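Local coordinates for luciferase-like monooxygenase (Streptomyces bottropensis, PDB 7BIP), which probably serves as a luciferase-like monooxygenase in the biosynthesis of the aromatic polyketide rishirilide, and is built on a TIM-barrel fold, at residues F22-R27 with M330-S335; K16-H21 with G51-D56; F130-E135 with E149-R154. All blocks are in the same frame, centred on the assembly; numbering follows the deposited sequence.

Interaction 1 (F22-R27 with M330-S335); sequences FEESLR and MPFEES. With CA (calcium ion), chain D; EDO (1,2-ethanediol), chain H.
Phe332 enters from helix 332-345 and lays its side chain against Glu24 and Arg27, neighbours one turn apart on helix 18-35. The tightly packed part is a worked example of a charged residue lending its aliphatic stem to an aromatic one: Arg27 CG comes 3.5 Å from CZ at the outer end of the Phe332 ring. Arg27 has CG anti to the backbone N (chi1 179°) and bends at the next bond, which leaves CB and CG beside the ring while the guanidinium continues to Glu30 and Glu34 of its own helix. Nearer the backbone, Glu24 CB approaches CD1 of the ring, and its carboxyl carbon CD lies 3.5 Å from Phe332 CB.

The Glu24 carboxylate, its plane 43° from the ring, thus packs on the Phe332 methylene while its oxygens look to polar partners: OE1 to Lys16 in a salt bridge, OE2 to the Gln20 side chain and to a water at 2.6 Å. That water accepts from Phe332 N at 2.8 Å, just past the N-cap Pro331. With an alanine here, the water bridge would probably be lost and Lys16 left without its carboxylate mate.

The other side is looser and carries small molecules. An ethanediol, probably from the crystallisation liquor, holds C1 4.3 Å above the centre of the Phe332 ring and donates through O1 to Glu23 OE2 (2.8 Å). Both Glu23 oxygens bind a calcium ion. Helices 18-35 and 332-345 follow the adjoining strands 2-6 and 320-324, the pairing of first and last helices that closes a TIM barrel.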
loop_
_atom_site.group_PDB
_atom_site.type_symbol
_atom_site.label_atom_id
_atom_site.label_comp_id
_atom_site.label_asym_id
_atom_site.label_seq_id
_atom_site.Cartn_x
_atom_site.Cartn_y
_atom_site.Cartn_z
ATOM N N PHE A 22 2.046 -14.253 4.214
ATOM C CA PHE A 22 1.115 -13.146 4.387
ATOM C C PHE A 22 -0.193 -13.600 5.003
ATOM O O PHE A 22 -0.761 -12.864 5.809
ATOM C CB PHE A 22 0.897 -12.409 3.058
ATOM C CG PHE A 22 2.008 -11.430 2.760
ATOM C CD1 PHE A 22 2.142 -10.278 3.521
ATOM C CD2 PHE A 22 2.953 -11.694 1.774
ATOM C CE1 PHE A 22 3.184 -9.384 3.290
ATOM C CE2 PHE A 22 4.002 -10.802 1.535
ATOM C CZ PHE A 22 4.115 -9.651 2.290
ATOM N N GLU A 23 -0.661 -14.811 4.684
ATOM C CA GLU A 23 -1.855 -15.306 5.357
ATOM C C GLU A 23 -1.611 -15.438 6.849
ATOM O O GLU A 23 -2.461 -15.060 7.661
ATOM C CB GLU A 23 -2.281 -16.649 4.774
ATOM C CG GLU A 23 -3.602 -17.120 5.334
ATOM C CD GLU A 23 -3.864 -18.578 5.056
ATOM O OE1 GLU A 23 -3.738 -18.985 3.885
ATOM O OE2 GLU A 23 -4.200 -19.310 6.011
ATOM N N GLU A 24 -0.441 -15.961 7.228
ATOM C CA GLU A 24 -0.133 -16.143 8.638
ATOM C C GLU A 24 0.042 -14.805 9.337
ATOM O O GLU A 24 -0.441 -14.618 10.460
ATOM C CB GLU A 24 1.121 -17.012 8.783
ATOM C CG GLU A 24 0.868 -18.465 8.393
ATOM C CD GLU A 24 2.107 -19.330 8.482
ATOM O OE1 GLU A 24 3.176 -18.801 8.823
ATOM O OE2 GLU A 24 1.999 -20.540 8.202
ATOM N N SER A 25 0.719 -13.851 8.689
ATOM C CA SER A 25 0.929 -12.562 9.335
ATOM C C SER A 25 -0.385 -11.822 9.548
ATOM O O SER A 25 -0.566 -11.161 10.579
ATOM C CB SER A 25 1.892 -11.710 8.511
ATOM O OG SER A 25 3.219 -12.127 8.770
ATOM N N LEU A 26 -1.297 -11.875 8.571
ATOM C CA LEU A 26 -2.590 -11.223 8.773
ATOM C C LEU A 26 -3.378 -11.890 9.899
ATOM O O LEU A 26 -4.090 -11.211 10.652
ATOM C CB LEU A 26 -3.405 -11.214 7.474
ATOM C CG LEU A 26 -2.908 -10.229 6.413
ATOM C CD1 LEU A 26 -3.614 -10.464 5.081
ATOM C CD2 LEU A 26 -3.100 -8.780 6.871
ATOM N N ARG A 27 -3.261 -13.212 10.042
ATOM C CA ARG A 27 -3.953 -13.880 11.140
ATOM C C ARG A 27 -3.352 -13.496 12.489
ATOM O O ARG A 27 -4.087 -13.355 13.477
ATOM C CB ARG A 27 -3.920 -15.395 10.937
ATOM C CG ARG A 27 -4.587 -16.214 12.042
ATOM C CD ARG A 27 -5.994 -15.725 12.352
ATOM N NE ARG A 27 -6.480 -16.287 13.619
ATOM C CZ ARG A 27 -7.405 -15.719 14.380
ATOM N NH1 ARG A 27 -7.961 -14.572 14.010
ATOM N NH2 ARG A 27 -7.777 -16.299 15.513
ATOM N N MET A 330 9.501 -20.746 11.413
ATOM C CA MET A 330 8.789 -20.914 12.674
ATOM C C MET A 330 7.303 -21.106 12.395
ATOM O O MET A 330 6.684 -20.242 11.751
ATOM C CB MET A 330 8.977 -19.718 13.609
ATOM C CG MET A 330 8.023 -19.744 14.820
ATOM S SD MET A 330 8.116 -18.320 15.929
ATOM C CE MET A 330 9.894 -18.149 16.058
ATOM N N PRO A 331 6.712 -22.219 12.825
ATOM C CA PRO A 331 5.291 -22.451 12.569
ATOM C C PRO A 331 4.451 -21.301 13.093
ATOM O O PRO A 331 4.748 -20.716 14.141
ATOM C CB PRO A 331 4.997 -23.749 13.333
ATOM C CG PRO A 331 6.313 -24.443 13.426
ATOM C CD PRO A 331 7.369 -23.375 13.465
ATOM N N PHE A 332 3.397 -20.981 12.338
ATOM C CA PHE A 332 2.410 -20.023 12.809
ATOM C C PHE A 332 1.936 -20.380 14.214
ATOM O O PHE A 332 1.756 -19.498 15.059
ATOM C CB PHE A 332 1.231 -19.968 11.828
ATOM C CG PHE A 332 -0.024 -19.400 12.425
ATOM C CD1 PHE A 332 -0.245 -18.029 12.420
ATOM C CD2 PHE A 332 -0.977 -20.230 13.002
ATOM C CE1 PHE A 332 -1.393 -17.504 12.982
ATOM C CE2 PHE A 332 -2.121 -19.706 13.578
ATOM C CZ PHE A 332 -2.333 -18.345 13.565
ATOM N N GLU A 333 1.741 -21.676 14.487
ATOM C CA GLU A 333 1.176 -22.074 15.774
ATOM C C GLU A 333 2.080 -21.664 16.934
ATOM O O GLU A 333 1.590 -21.410 18.044
ATOM C CB GLU A 333 0.929 -23.590 15.795
ATOM C CG GLU A 333 -0.169 -24.069 14.846
ATOM C CD GLU A 333 0.250 -24.065 13.373
ATOM O OE1 GLU A 333 1.463 -23.956 13.078
ATOM O OE2 GLU A 333 -0.646 -24.173 12.509
ATOM N N GLU A 334 3.390 -21.589 16.693
ATOM C CA GLU A 334 4.333 -21.178 17.729
ATOM C C GLU A 334 4.292 -19.670 17.939
ATOM O O GLU A 334 4.342 -19.198 19.080
ATOM C CB GLU A 334 5.748 -21.646 17.366
ATOM C CG GLU A 334 5.943 -23.148 17.632
ATOM C CD GLU A 334 7.275 -23.698 17.153
ATOM O OE1 GLU A 334 8.296 -22.978 17.211
ATOM O OE2 GLU A 334 7.293 -24.867 16.708
ATOM N N SER A 335 4.190 -18.899 16.853
ATOM C CA SER A 335 3.976 -17.463 17.011
ATOM C C SER A 335 2.673 -17.183 17.757
ATOM O O SER A 335 2.610 -16.316 18.639
ATOM C CB SER A 335 3.947 -16.791 15.641
ATOM O OG SER A 335 5.157 -17.050 14.937
HETATM CA CA CA D . -4.332 -21.193 4.686
HETATM C C1 EDO H . -3.819 -18.756 9.522
HETATM O O1 EDO H . -4.898 -18.615 8.594
HETATM C C2 EDO H . -2.775 -19.716 8.973
HETATM O O2 EDO H . -3.208 -21.063 9.191
HETATM O O HOH W 1 3.237 -22.206 9.786
HETATM O O HOH W 2 -4.700 -21.475 6.998
#

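Interaction 2 (K16-H21 with G51-D56); sequences KSAGQH and GGYSPD
Tyr53 reaches across to Lys16, Ala18 and His21, tying together two strand-to-helix connections on the C-terminal face of the TIM barrel: the one that leads into helix 18-35 and the loop between strand 39-42 and helix 57-67. The contact is mostly buried, and nearly all of it gathers round this single phenol.

Taken in order, Lys16 comes first and works through its backbone. Its carbonyl O accepts from Tyr53 OH at 2.7 Å, with a C=O...donor angle of 168°, so the hydroxyl lies almost straight ahead of the carbonyl, and Lys16 O lies at the edge of the tyrosine ring, in its plane. The Lys16 ammonium turns away to its partner Glu24 and to the carbonyl of Met330.

Ser17 is the N-cap of helix 18-35. Its OG takes the Gln20 amide at 3.0 Å, while its carbonyl receives His21 N in the first regular helical bond, so the capped first turn of the helix lies beside the tyrosine. Ala18 follows and sets its methyl over one face of the ring, CB to Tyr53 CE2 being 4.0 Å; it also packs on Asn97 of the second subunit.

His21, one turn on, holds CG anti to the backbone N (chi1 165°), which swings the imidazole alongside the tyrosine. The two side chains run past each other in opposite directions and form a T-shaped pair, the edge of Tyr53 toward the face of His21, with planes at 72° and centroids 5.4 Å apart. Tyr53 is the third residue of a type I turn from Gly51 to Ser54. Beyond the rings, a water lies in the imidazole plane 2.9 Å from His21 NE2 and gives a weak hydrogen bond to Tyr53 O.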
loop_
_atom_site.group_PDB
_atom_site.type_symbol
_atom_site.label_atom_id
_atom_site.label_comp_id
_atom_site.label_asym_id
_atom_site.label_seq_id
_atom_site.Cartn_x
_atom_site.Cartn_y
_atom_site.Cartn_z
ATOM N N LYS A 16 9.495 -20.603 3.275
ATOM C CA LYS A 16 8.073 -20.322 3.377
ATOM C C LYS A 16 7.670 -19.468 2.187
ATOM O O LYS A 16 8.305 -18.446 1.925
ATOM C CB LYS A 16 7.748 -19.605 4.699
ATOM C CG LYS A 16 6.268 -19.483 5.004
ATOM C CD LYS A 16 6.047 -18.898 6.392
ATOM C CE LYS A 16 6.517 -19.853 7.473
ATOM N NZ LYS A 16 5.762 -19.670 8.745
ATOM N N SER A 17 6.626 -19.882 1.474
ATOM C CA SER A 17 6.147 -19.047 0.385
ATOM C C SER A 17 5.649 -17.720 0.937
ATOM O O SER A 17 5.268 -17.603 2.107
ATOM C CB SER A 17 5.026 -19.740 -0.401
ATOM O OG SER A 17 3.819 -19.837 0.349
ATOM N N ALA A 18 5.699 -16.699 0.090
ATOM C CA ALA A 18 5.110 -15.424 0.476
ATOM C C ALA A 18 3.611 -15.551 0.697
ATOM O O ALA A 18 3.046 -14.859 1.551
ATOM C CB ALA A 18 5.417 -14.367 -0.588
ATOM N N GLY A 19 2.945 -16.437 -0.042
ATOM C CA GLY A 19 1.520 -16.614 0.182
ATOM C C GLY A 19 1.231 -17.091 1.593
ATOM O O GLY A 19 0.359 -16.557 2.287
ATOM N N GLN A 20 1.978 -18.101 2.047
ATOM C CA GLN A 20 1.795 -18.567 3.414
ATOM C C GLN A 20 2.187 -17.492 4.421
ATOM O O GLN A 20 1.482 -17.283 5.420
ATOM C CB GLN A 20 2.601 -19.851 3.640
ATOM C CG GLN A 20 2.414 -20.431 5.024
ATOM C CD GLN A 20 3.292 -21.638 5.274
ATOM O OE1 GLN A 20 3.895 -22.187 4.350
ATOM N NE2 GLN A 20 3.376 -22.053 6.532
ATOM N N HIS A 21 3.311 -16.805 4.180
ATOM C CA HIS A 21 3.761 -15.757 5.090
ATOM C C HIS A 21 2.679 -14.708 5.301
ATOM O O HIS A 21 2.414 -14.290 6.438
ATOM C CB HIS A 21 5.025 -15.087 4.553
ATOM C CG HIS A 21 5.336 -13.791 5.236
ATOM N ND1 HIS A 21 5.856 -13.728 6.511
ATOM C CD2 HIS A 21 5.158 -12.509 4.838
ATOM C CE1 HIS A 21 6.000 -12.462 6.863
ATOM N NE2 HIS A 21 5.587 -11.703 5.862
ATOM N N GLY A 51 14.115 -9.202 5.922
ATOM C CA GLY A 51 13.150 -8.137 5.742
ATOM C C GLY A 51 12.515 -8.046 4.371
ATOM O O GLY A 51 11.529 -7.311 4.216
ATOM N N GLY A 52 13.033 -8.770 3.375
ATOM C CA GLY A 52 12.717 -8.472 1.981
ATOM C C GLY A 52 11.315 -8.839 1.533
ATOM O O GLY A 52 10.876 -8.350 0.484
ATOM N N TYR A 53 10.609 -9.697 2.278
ATOM C CA TYR A 53 9.184 -9.891 2.010
ATOM C C TYR A 53 8.373 -8.639 2.281
ATOM O O TYR A 53 7.187 -8.607 1.937
ATOM C CB TYR A 53 8.597 -11.024 2.850
ATOM C CG TYR A 53 8.828 -12.415 2.310
ATOM C CD1 TYR A 53 9.840 -12.671 1.380
ATOM C CD2 TYR A 53 8.054 -13.484 2.734
ATOM C CE1 TYR A 53 10.059 -13.950 0.893
ATOM C CE2 TYR A 53 8.269 -14.773 2.245
ATOM C CZ TYR A 53 9.278 -15.000 1.334
ATOM O OH TYR A 53 9.495 -16.275 0.849
ATOM N N SER A 54 8.959 -7.603 2.883
ATOM C CA SER A 54 8.214 -6.381 3.170
ATOM C C SER A 54 8.903 -5.153 2.568
ATOM O O SER A 54 9.417 -4.293 3.295
ATOM C CB SER A 54 8.018 -6.224 4.675
ATOM O OG SER A 54 7.144 -5.124 4.907
ATOM N N PRO A 55 8.881 -5.013 1.236
ATOM C CA PRO A 55 9.402 -3.777 0.618
ATOM C C PRO A 55 8.498 -2.571 0.822
ATOM O O PRO A 55 8.958 -1.442 0.605
ATOM C CB PRO A 55 9.506 -4.146 -0.871
ATOM C CG PRO A 55 8.470 -5.228 -1.066
ATOM C CD PRO A 55 8.456 -6.007 0.231
ATOM N N ASP A 56 7.254 -2.769 1.257
ATOM C CA ASP A 56 6.306 -1.664 1.429
ATOM C C ASP A 56 5.417 -1.965 2.632
ATOM O O ASP A 56 4.377 -2.622 2.505
ATOM C CB ASP A 56 5.462 -1.460 0.170
ATOM C CG ASP A 56 4.743 -0.139 0.156
ATOM O OD1 ASP A 56 5.385 0.890 -0.134
ATOM O OD2 ASP A 56 3.533 -0.129 0.424
HETATM O O HOH W 3 5.926 -8.994 4.920
#

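Interaction 3 (F130-E135 with E149-R154); sequences FDEGVE and EGTFHR. With EDO (1,2-ethanediol), chain J.
Glu132, on helix 126-142, extends its carboxylate to Thr151 in the loop of the hairpin formed by strands 146-149 and 154-158. Direct hydrogen bonds come first, and both are donated by the one threonine. Thr151 N gives to Glu132 OE1 at 2.8 Å, somewhat bent with an N-H...acceptor angle of 143°, and meets the syn lone pair of OE1. Thr151 OG1 gives to Glu132 OE2 at 2.6 Å, also from the syn side but 17° out of the carboxylate plane. The pairing is possible because Thr151 turns OG1 anti to its carbonyl carbon (chi1 -59°), which brings hydroxyl and amide to the same flank of the residue; the result is a two-pronged grip that restrains rotation of the carboxylate.

A water-mediated bond adds to this. The water donates to Glu132 OE1 at 2.7 Å and accepts from Phe152 N at 3.1 Å, so that two successive loop amides are served by one oxygen, the second indirectly.

Packing is the third kind. Gly150 CA passes 3.6 Å from Glu132 OE1, and a side chain at this glycine would be tight against that oxygen and would clash with the carbonyl of His153. Phe152 takes the methyl of Thr151 on one face of its ring and rests on Ala128 and Arg129 of the same helix as Glu132, while Trp148 touches the glutamate from strand 146-149. Just past the loop, Arg154 N bonds to Glu120 of the second subunit.

Three donors converge on the two oxygens of Glu132, an arrangement consistent with an ionised carboxylate that binds a hairpin loop through neutral hydroxyl, amide and water partners, without a salt bridge across the contact.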
loop_
_atom_site.group_PDB
_atom_site.type_symbol
_atom_site.label_atom_id
_atom_site.label_comp_id
_atom_site.label_asym_id
_atom_site.label_seq_id
_atom_site.Cartn_x
_atom_site.Cartn_y
_atom_site.Cartn_z
ATOM N N PHE A 130 17.070 11.896 4.790
ATOM C CA PHE A 130 16.160 11.437 5.829
ATOM C C PHE A 130 15.464 12.610 6.509
ATOM O O PHE A 130 14.230 12.639 6.611
ATOM C CB PHE A 130 16.925 10.598 6.854
ATOM C CG PHE A 130 16.096 10.190 8.034
ATOM C CD1 PHE A 130 15.271 9.086 7.957
ATOM C CD2 PHE A 130 16.122 10.924 9.213
ATOM C CE1 PHE A 130 14.496 8.705 9.037
ATOM C CE2 PHE A 130 15.346 10.550 10.289
ATOM C CZ PHE A 130 14.538 9.438 10.206
ATOM N N ASP A 131 16.242 13.578 6.991
ATOM C CA ASP A 131 15.653 14.710 7.705
ATOM C C ASP A 131 14.713 15.498 6.806
ATOM O O ASP A 131 13.630 15.910 7.239
ATOM C CB ASP A 131 16.746 15.624 8.253
ATOM C CG ASP A 131 17.485 15.016 9.446
ATOM O OD1 ASP A 131 16.920 14.148 10.154
ATOM O OD2 ASP A 131 18.639 15.417 9.670
ATOM N N GLU A 132 15.109 15.727 5.544
ATOM C CA GLU A 132 14.235 16.466 4.639
ATOM C C GLU A 132 13.011 15.651 4.247
ATOM O O GLU A 132 11.938 16.222 4.033
ATOM C CB GLU A 132 15.003 16.923 3.396
ATOM C CG GLU A 132 16.040 17.978 3.734
ATOM C CD GLU A 132 16.506 18.765 2.528
ATOM O OE1 GLU A 132 15.833 18.698 1.478
ATOM O OE2 GLU A 132 17.541 19.454 2.640
ATOM N N GLY A 133 13.138 14.324 4.160
ATOM C CA GLY A 133 11.976 13.501 3.867
ATOM C C GLY A 133 10.952 13.531 4.984
ATOM O O GLY A 133 9.746 13.652 4.730
ATOM N N VAL A 134 11.414 13.437 6.236
ATOM C CA VAL A 134 10.499 13.498 7.374
ATOM C C VAL A 134 9.793 14.844 7.414
ATOM O O VAL A 134 8.567 14.924 7.576
ATOM C CB VAL A 134 11.256 13.229 8.686
ATOM C CG1 VAL A 134 10.326 13.458 9.882
ATOM C CG2 VAL A 134 11.822 11.804 8.705
ATOM N N GLU A 135 10.552 15.926 7.272
ATOM C CA GLU A 135 9.943 17.243 7.400
ATOM C C GLU A 135 9.006 17.545 6.239
ATOM O O GLU A 135 7.950 18.156 6.436
ATOM C CB GLU A 135 11.025 18.309 7.512
ATOM C CG GLU A 135 10.507 19.749 7.500
ATOM C CD GLU A 135 9.676 20.108 8.731
ATOM O OE1 GLU A 135 9.560 19.276 9.653
ATOM O OE2 GLU A 135 9.135 21.230 8.762
ATOM N N GLU A 149 11.162 23.651 -1.063
ATOM C CA GLU A 149 12.308 23.961 -1.904
ATOM C C GLU A 149 13.483 23.104 -1.470
ATOM O O GLU A 149 14.541 23.615 -1.089
ATOM C CB GLU A 149 12.633 25.451 -1.811
ATOM C CG GLU A 149 11.501 26.303 -2.331
ATOM C CD GLU A 149 11.382 26.221 -3.840
ATOM O OE1 GLU A 149 12.331 25.732 -4.492
ATOM O OE2 GLU A 149 10.347 26.653 -4.381
ATOM N N GLY A 150 13.295 21.794 -1.524
ATOM C CA GLY A 150 14.217 20.898 -0.864
ATOM C C GLY A 150 15.486 20.642 -1.648
ATOM O O GLY A 150 15.586 20.887 -2.853
ATOM N N THR A 151 16.466 20.114 -0.912
ATOM C CA THR A 151 17.726 19.692 -1.511
ATOM C C THR A 151 17.487 18.602 -2.545
ATOM O O THR A 151 18.164 18.557 -3.580
ATOM C CB THR A 151 18.679 19.210 -0.405
ATOM O OG1 THR A 151 18.916 20.277 0.533
ATOM C CG2 THR A 151 20.039 18.771 -0.991
ATOM N N PHE A 152 16.494 17.750 -2.311
ATOM C CA PHE A 152 16.265 16.585 -3.148
ATOM C C PHE A 152 14.978 16.651 -3.943
ATOM O O PHE A 152 14.926 16.098 -5.039
ATOM C CB PHE A 152 16.307 15.322 -2.282
ATOM C CG PHE A 152 17.544 15.257 -1.456
ATOM C CD1 PHE A 152 18.767 14.963 -2.055
ATOM C CD2 PHE A 152 17.524 15.607 -0.112
ATOM C CE1 PHE A 152 19.945 14.958 -1.316
ATOM C CE2 PHE A 152 18.703 15.620 0.635
ATOM C CZ PHE A 152 19.912 15.294 0.035
ATOM N N HIS A 153 13.953 17.343 -3.450
ATOM C CA HIS A 153 12.712 17.499 -4.198
ATOM C C HIS A 153 12.211 18.923 -4.048
ATOM O O HIS A 153 12.317 19.505 -2.967
ATOM C CB HIS A 153 11.647 16.513 -3.705
ATOM C CG HIS A 153 12.113 15.092 -3.690
ATOM N ND1 HIS A 153 12.503 14.442 -2.537
ATOM C CD2 HIS A 153 12.291 14.208 -4.700
ATOM C CE1 HIS A 153 12.884 13.213 -2.837
ATOM N NE2 HIS A 153 12.760 13.045 -4.141
ATOM N N ARG A 154 11.687 19.489 -5.137
ATOM C CA ARG A 154 11.116 20.829 -5.119
ATOM C C ARG A 154 9.717 20.785 -5.710
ATOM O O ARG A 154 9.525 20.283 -6.823
ATOM C CB ARG A 154 11.979 21.816 -5.897
ATOM C CG ARG A 154 13.385 21.936 -5.336
ATOM C CD ARG A 154 14.190 22.973 -6.105
ATOM N NE ARG A 154 14.877 22.358 -7.238
ATOM C CZ ARG A 154 14.939 22.888 -8.451
ATOM N NH1 ARG A 154 14.358 24.053 -8.699
ATOM N NH2 ARG A 154 15.585 22.251 -9.415
HETATM C C1 EDO J . 8.445 29.152 -5.994
HETATM O O1 EDO J . 8.223 28.706 -7.339
HETATM C C2 EDO J . 9.935 29.381 -5.775
HETATM O O2 EDO J . 10.179 29.701 -4.398
HETATM O O HOH W 4 14.116 17.614 -0.275
#

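In the fold
Interactions 1 and 2 share helix 18-35 and meet directly, joined by a salt bridge. Their places differ. Interaction 2 is largely buried and relies on an aromatic pair and one phenol-to-carbonyl bond, whereas interaction 1 lies at the surface, where an arginine stem packs on a ring, a carboxylate rests on the methylene beside it and water spans the polar part. Interaction 3 is also a surface contact, but it stands apart, its centre about 38 Å from that of interaction 1 across the chain's centre, and joins a helix to a hairpin by hydrogen bonds to a carboxylate. All three reach the second subunit.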